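Local coordinates for protein leucine aminopeptidase 2, chloroplastic (Streptomyces sp. BC16019, PDB 5LHJ) that probably removes N-terminal amino acids from peptides as a manganese-binding M17-family aminopeptidase, acting in the maturation of bottromycin, at residues Ser53-Val66 and Ala75-Ser87. Residues are numbered along the deposited sequence; the frame is centred on the assembly and turned at random.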
loop_
_atom_site.group_PDB
_atom_site.type_symbol
_atom_site.label_atom_id
_atom_site.label_comp_id
_atom_site.label_asym_id
_atom_site.label_seq_id
_atom_site.Cartn_x
_atom_site.Cartn_y
_atom_site.Cartn_z
ATOM N N SER A 53 9.739 -51.004 19.068
ATOM C CA SER A 53 9.947 -50.077 17.956
ATOM C C SER A 53 8.839 -50.172 16.903
ATOM O O SER A 53 8.306 -49.145 16.474
ATOM C CB SER A 53 11.321 -50.330 17.321
ATOM O OG SER A 53 11.643 -49.319 16.395
ATOM N N ARG A 54 8.464 -51.395 16.526
ATOM C CA ARG A 54 7.322 -51.612 15.620
ATOM C C ARG A 54 6.006 -51.078 16.199
ATOM O O ARG A 54 5.243 -50.413 15.499
ATOM C CB ARG A 54 7.154 -53.102 15.278
ATOM C CG ARG A 54 8.237 -53.660 14.367
ATOM C CD ARG A 54 7.840 -55.011 13.774
ATOM N NE ARG A 54 7.605 -56.040 14.794
ATOM C CZ ARG A 54 8.554 -56.735 15.432
ATOM N NH1 ARG A 54 9.849 -56.533 15.182
ATOM N NH2 ARG A 54 8.201 -57.648 16.337
ATOM N N ARG A 55 5.765 -51.347 17.482
ATOM C CA ARG A 55 4.544 -50.892 18.169
ATOM C C ARG A 55 4.430 -49.370 18.256
ATOM O O ARG A 55 3.321 -48.846 18.341
ATOM C CB ARG A 55 4.457 -51.489 19.578
ATOM C CG ARG A 55 4.164 -52.981 19.585
ATOM C CD ARG A 55 4.587 -53.636 20.890
ATOM N NE ARG A 55 4.430 -55.089 20.831
ATOM C CZ ARG A 55 5.001 -55.968 21.656
ATOM N NH1 ARG A 55 5.792 -55.585 22.656
ATOM N NH2 ARG A 55 4.768 -57.267 21.478
ATOM N N ARG A 56 5.577 -48.681 18.252
ATOM C CA ARG A 56 5.635 -47.216 18.201
ATOM C C ARG A 56 5.505 -46.614 16.800
ATOM O O ARG A 56 5.404 -45.397 16.669
ATOM C CB ARG A 56 6.932 -46.704 18.860
ATOM C CG ARG A 56 7.049 -46.976 20.360
ATOM C CD ARG A 56 5.920 -46.355 21.175
ATOM N NE ARG A 56 5.903 -44.889 21.072
ATOM C CZ ARG A 56 4.813 -44.113 21.083
ATOM N NH1 ARG A 56 3.585 -44.622 21.160
ATOM N NH2 ARG A 56 4.957 -42.793 21.003
ATOM N N GLY A 57 5.508 -47.447 15.762
ATOM C CA GLY A 57 5.319 -47.000 14.393
ATOM C C GLY A 57 6.590 -46.738 13.614
ATOM O O GLY A 57 6.551 -46.054 12.590
ATOM N N PHE A 58 7.719 -47.279 14.069
ATOM C CA PHE A 58 8.963 -47.108 13.331
ATOM C C PHE A 58 8.851 -47.840 12.000
ATOM O O PHE A 58 8.626 -49.055 11.988
ATOM C CB PHE A 58 10.176 -47.640 14.096
ATOM C CG PHE A 58 11.485 -47.342 13.404
ATOM C CD1 PHE A 58 12.062 -46.076 13.508
ATOM C CD2 PHE A 58 12.118 -48.305 12.622
ATOM C CE1 PHE A 58 13.251 -45.782 12.856
ATOM C CE2 PHE A 58 13.311 -48.015 11.964
ATOM C CZ PHE A 58 13.877 -46.753 12.087
ATOM N N VAL A 59 8.993 -47.095 10.899
ATOM C CA VAL A 59 8.992 -47.662 9.544
ATOM C C VAL A 59 10.204 -47.182 8.712
ATOM O O VAL A 59 10.187 -47.242 7.471
ATOM C CB VAL A 59 7.659 -47.377 8.812
ATOM C CG1 VAL A 59 6.491 -48.049 9.531
ATOM C CG2 VAL A 59 7.410 -45.880 8.666
ATOM N N ALA A 60 11.254 -46.730 9.407
ATOM C CA ALA A 60 12.486 -46.262 8.794
ATOM C C ALA A 60 12.337 -45.098 7.804
ATOM O O ALA A 60 13.117 -45.003 6.859
ATOM C CB ALA A 60 13.221 -47.428 8.154
ATOM N N ARG A 61 11.378 -44.196 8.034
ATOM C CA ARG A 61 11.289 -42.955 7.238
ATOM C C ARG A 61 12.544 -42.126 7.509
ATOM O O ARG A 61 12.981 -42.067 8.647
ATOM C CB ARG A 61 10.066 -42.107 7.601
ATOM C CG ARG A 61 8.726 -42.718 7.244
ATOM C CD ARG A 61 7.546 -41.754 7.446
ATOM N NE ARG A 61 7.150 -41.623 8.860
ATOM C CZ ARG A 61 7.627 -40.719 9.725
ATOM N NH1 ARG A 61 8.536 -39.810 9.363
ATOM N NH2 ARG A 61 7.187 -40.719 10.979
ATOM N N PRO A 62 13.126 -41.483 6.477
ATOM C CA PRO A 62 14.352 -40.696 6.711
ATOM C C PRO A 62 14.217 -39.685 7.843
ATOM O O PRO A 62 13.284 -38.891 7.849
ATOM C CB PRO A 62 14.566 -39.989 5.370
ATOM C CG PRO A 62 14.009 -40.954 4.387
ATOM C CD PRO A 62 12.776 -41.504 5.047
ATOM N N GLY A 63 15.112 -39.763 8.822
ATOM C CA GLY A 63 15.052 -38.884 9.991
ATOM C C GLY A 63 14.023 -39.210 11.078
ATOM O O GLY A 63 13.981 -38.507 12.089
ATOM N N GLN A 64 13.203 -40.254 10.898
ATOM C CA GLN A 64 12.294 -40.713 11.953
ATOM C C GLN A 64 13.127 -41.326 13.064
ATOM O O GLN A 64 14.003 -42.139 12.788
ATOM C CB GLN A 64 11.332 -41.775 11.431
ATOM C CG GLN A 64 10.359 -42.309 12.471
ATOM C CD GLN A 64 9.488 -43.432 11.948
ATOM O OE1 GLN A 64 9.855 -44.145 11.011
ATOM N NE2 GLN A 64 8.327 -43.616 12.578
ATOM N N VAL A 65 12.836 -40.963 14.308
ATOM C CA VAL A 65 13.582 -41.485 15.446
ATOM C C VAL A 65 12.627 -42.082 16.462
ATOM O O VAL A 65 11.680 -41.420 16.869
ATOM C CB VAL A 65 14.412 -40.382 16.119
ATOM C CG1 VAL A 65 15.111 -40.920 17.360
ATOM C CG2 VAL A 65 15.417 -39.817 15.128
ATOM N N VAL A 66 12.899 -43.317 16.881
ATOM C CA VAL A 66 12.185 -43.944 18.005
ATOM C C VAL A 66 13.196 -44.442 19.034
ATOM O O VAL A 66 14.042 -45.275 18.712
ATOM C CB VAL A 66 11.293 -45.101 17.533
ATOM C CG1 VAL A 66 10.582 -45.742 18.719
ATOM C CG2 VAL A 66 10.268 -44.590 16.525
ATOM N N ALA A 75 20.822 -48.342 29.307
ATOM C CA ALA A 75 21.061 -47.195 28.424
ATOM C C ALA A 75 19.929 -47.046 27.401
ATOM O O ALA A 75 18.871 -47.652 27.560
ATOM C CB ALA A 75 22.411 -47.362 27.738
ATOM N N VAL A 76 20.148 -46.230 26.368
ATOM C CA VAL A 76 19.110 -45.904 25.383
ATOM C C VAL A 76 19.625 -46.228 23.980
ATOM O O VAL A 76 20.804 -46.008 23.672
ATOM C CB VAL A 76 18.741 -44.403 25.473
ATOM C CG1 VAL A 76 17.804 -43.963 24.344
ATOM C CG2 VAL A 76 18.150 -44.075 26.839
ATOM N N VAL A 77 18.734 -46.760 23.146
ATOM C CA VAL A 77 18.989 -46.963 21.726
ATOM C C VAL A 77 18.007 -46.090 20.947
ATOM O O VAL A 77 16.822 -46.040 21.280
ATOM C CB VAL A 77 18.840 -48.450 21.329
ATOM C CG1 VAL A 77 18.746 -48.627 19.812
ATOM C CG2 VAL A 77 20.000 -49.266 21.893
ATOM N N LEU A 78 18.523 -45.375 19.941
ATOM C CA LEU A 78 17.691 -44.681 18.964
ATOM C C LEU A 78 17.720 -45.467 17.667
ATOM O O LEU A 78 18.789 -45.672 17.092
ATOM C CB LEU A 78 18.194 -43.270 18.686
ATOM C CG LEU A 78 18.414 -42.329 19.858
ATOM C CD1 LEU A 78 18.958 -41.011 19.331
ATOM C CD2 LEU A 78 17.152 -42.124 20.656
ATOM N N ASN A 79 16.556 -45.927 17.217
ATOM C CA ASN A 79 16.417 -46.373 15.843
ATOM C C ASN A 79 16.110 -45.176 14.951
ATOM O O ASN A 79 15.152 -44.429 15.204
ATOM C CB ASN A 79 15.357 -47.463 15.726
ATOM C CG ASN A 79 15.855 -48.804 16.256
ATOM O OD1 ASN A 79 16.946 -49.270 15.891
ATOM N ND2 ASN A 79 15.072 -49.421 17.122
ATOM N N VAL A 80 16.924 -45.009 13.909
ATOM C CA VAL A 80 16.900 -43.802 13.082
ATOM C C VAL A 80 16.709 -44.202 11.628
ATOM O O VAL A 80 17.499 -44.976 11.080
ATOM C CB VAL A 80 18.196 -42.989 13.237
ATOM C CG1 VAL A 80 18.107 -41.677 12.460
ATOM C CG2 VAL A 80 18.485 -42.744 14.712
ATOM N N GLY A 81 15.660 -43.679 11.006
ATOM C CA GLY A 81 15.327 -44.039 9.638
ATOM C C GLY A 81 16.294 -43.496 8.597
ATOM O O GLY A 81 16.708 -42.342 8.666
ATOM N N LEU A 82 16.653 -44.344 7.637
ATOM C CA LEU A 82 17.462 -43.955 6.478
ATOM C C LEU A 82 16.731 -44.185 5.147
ATOM O O LEU A 82 17.325 -44.025 4.075
ATOM C CB LEU A 82 18.782 -44.730 6.483
ATOM C CG LEU A 82 19.723 -44.467 7.673
ATOM C CD1 LEU A 82 20.811 -45.519 7.717
ATOM C CD2 LEU A 82 20.343 -43.079 7.603
ATOM N N GLY A 83 15.446 -44.535 5.210
ATOM C CA GLY A 83 14.657 -44.778 4.003
ATOM C C GLY A 83 15.138 -45.980 3.208
ATOM O O GLY A 83 15.974 -46.755 3.688
ATOM N N PRO A 84 14.614 -46.148 1.983
ATOM C CA PRO A 84 15.056 -47.254 1.129
ATOM C C PRO A 84 16.544 -47.194 0.814
ATOM O O PRO A 84 17.068 -46.125 0.493
ATOM C CB PRO A 84 14.220 -47.073 -0.143
ATOM C CG PRO A 84 13.003 -46.332 0.309
ATOM C CD PRO A 84 13.520 -45.385 1.362
ATOM N N ALA A 85 17.218 -48.337 0.914
ATOM C CA ALA A 85 18.651 -48.407 0.642
ATOM C C ALA A 85 18.986 -47.854 -0.748
ATOM O O ALA A 85 19.959 -47.122 -0.903
ATOM C CB ALA A 85 19.149 -49.836 0.790
ATOM N N GLY A 86 18.148 -48.176 -1.733
ATOM C CA GLY A 86 18.355 -47.754 -3.113
ATOM C C GLY A 86 18.268 -46.265 -3.395
ATOM O O GLY A 86 18.910 -45.787 -4.333
ATOM N N SER A 87 17.488 -45.529 -2.602
ATOM C CA SER A 87 17.299 -44.089 -2.821
ATOM C C SER A 87 18.150 -43.185 -1.914
ATOM O O SER A 87 18.186 -41.970 -2.124
ATOM C CB SER A 87 15.819 -43.722 -2.670
ATOM O OG SER A 87 15.356 -43.986 -1.362
HETATM O O HOH W 1 13.055 -47.959 18.306
#
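V66 and N79 face each other as an antiparallel hydrogen-bonded pair: V66 N reaches N79 O at 3.0 Å, and N79 N returns a bond of the same length to V66 O. Past the paired strands the loop stays bonded to the second segment through G81 N to Q64 O, G63 N to G81 O, and G83 N to A60 O at 2.9 Å. The chain of A60 and R61 runs so near that G81 CA lies 3.2 Å from R61 O in a CH...O contact; a CB would clash there, which suits glycine.

The F58 ring lies over strand 76-81 on the side to which N79 points. With CG anti to the backbone N (chi1 -174°), it receives N79 CB over one face in a CH-pi contact, 4.0 Å from the centroid, while V80 C lies at its rim, in plane. A60 N lies against the opposite face, toward its rim. With an alanine in place of F58, N79 CB would probably lose its aromatic cover and a gap would open between loop and strand. Beyond the ring, a water accepts from N79 ND2 and S53 OG and donates to V66 O, tying helix 51-55 to both strands.

Q64, fully extended, holds the loop from within: its NE2 donates to G57 O at 3.0 Å and its OE1 accepts from V59 N. G57, with positive phi, closes the helix in a Schellman motif, and R61-Q64 form a type II turn whose third residue, G63, suits that turn's positive phi.

On the sheet face that carries V65, L78 and V80, V65 CG1 packs against L78 CD2 and V80 rests on helix 90-102, which L82 also touches. The hairpin of strands 65-69 and 76-81 thus joins the N-terminal domain's mixed sheet, 76-81 lying between 65-69 and 38-43.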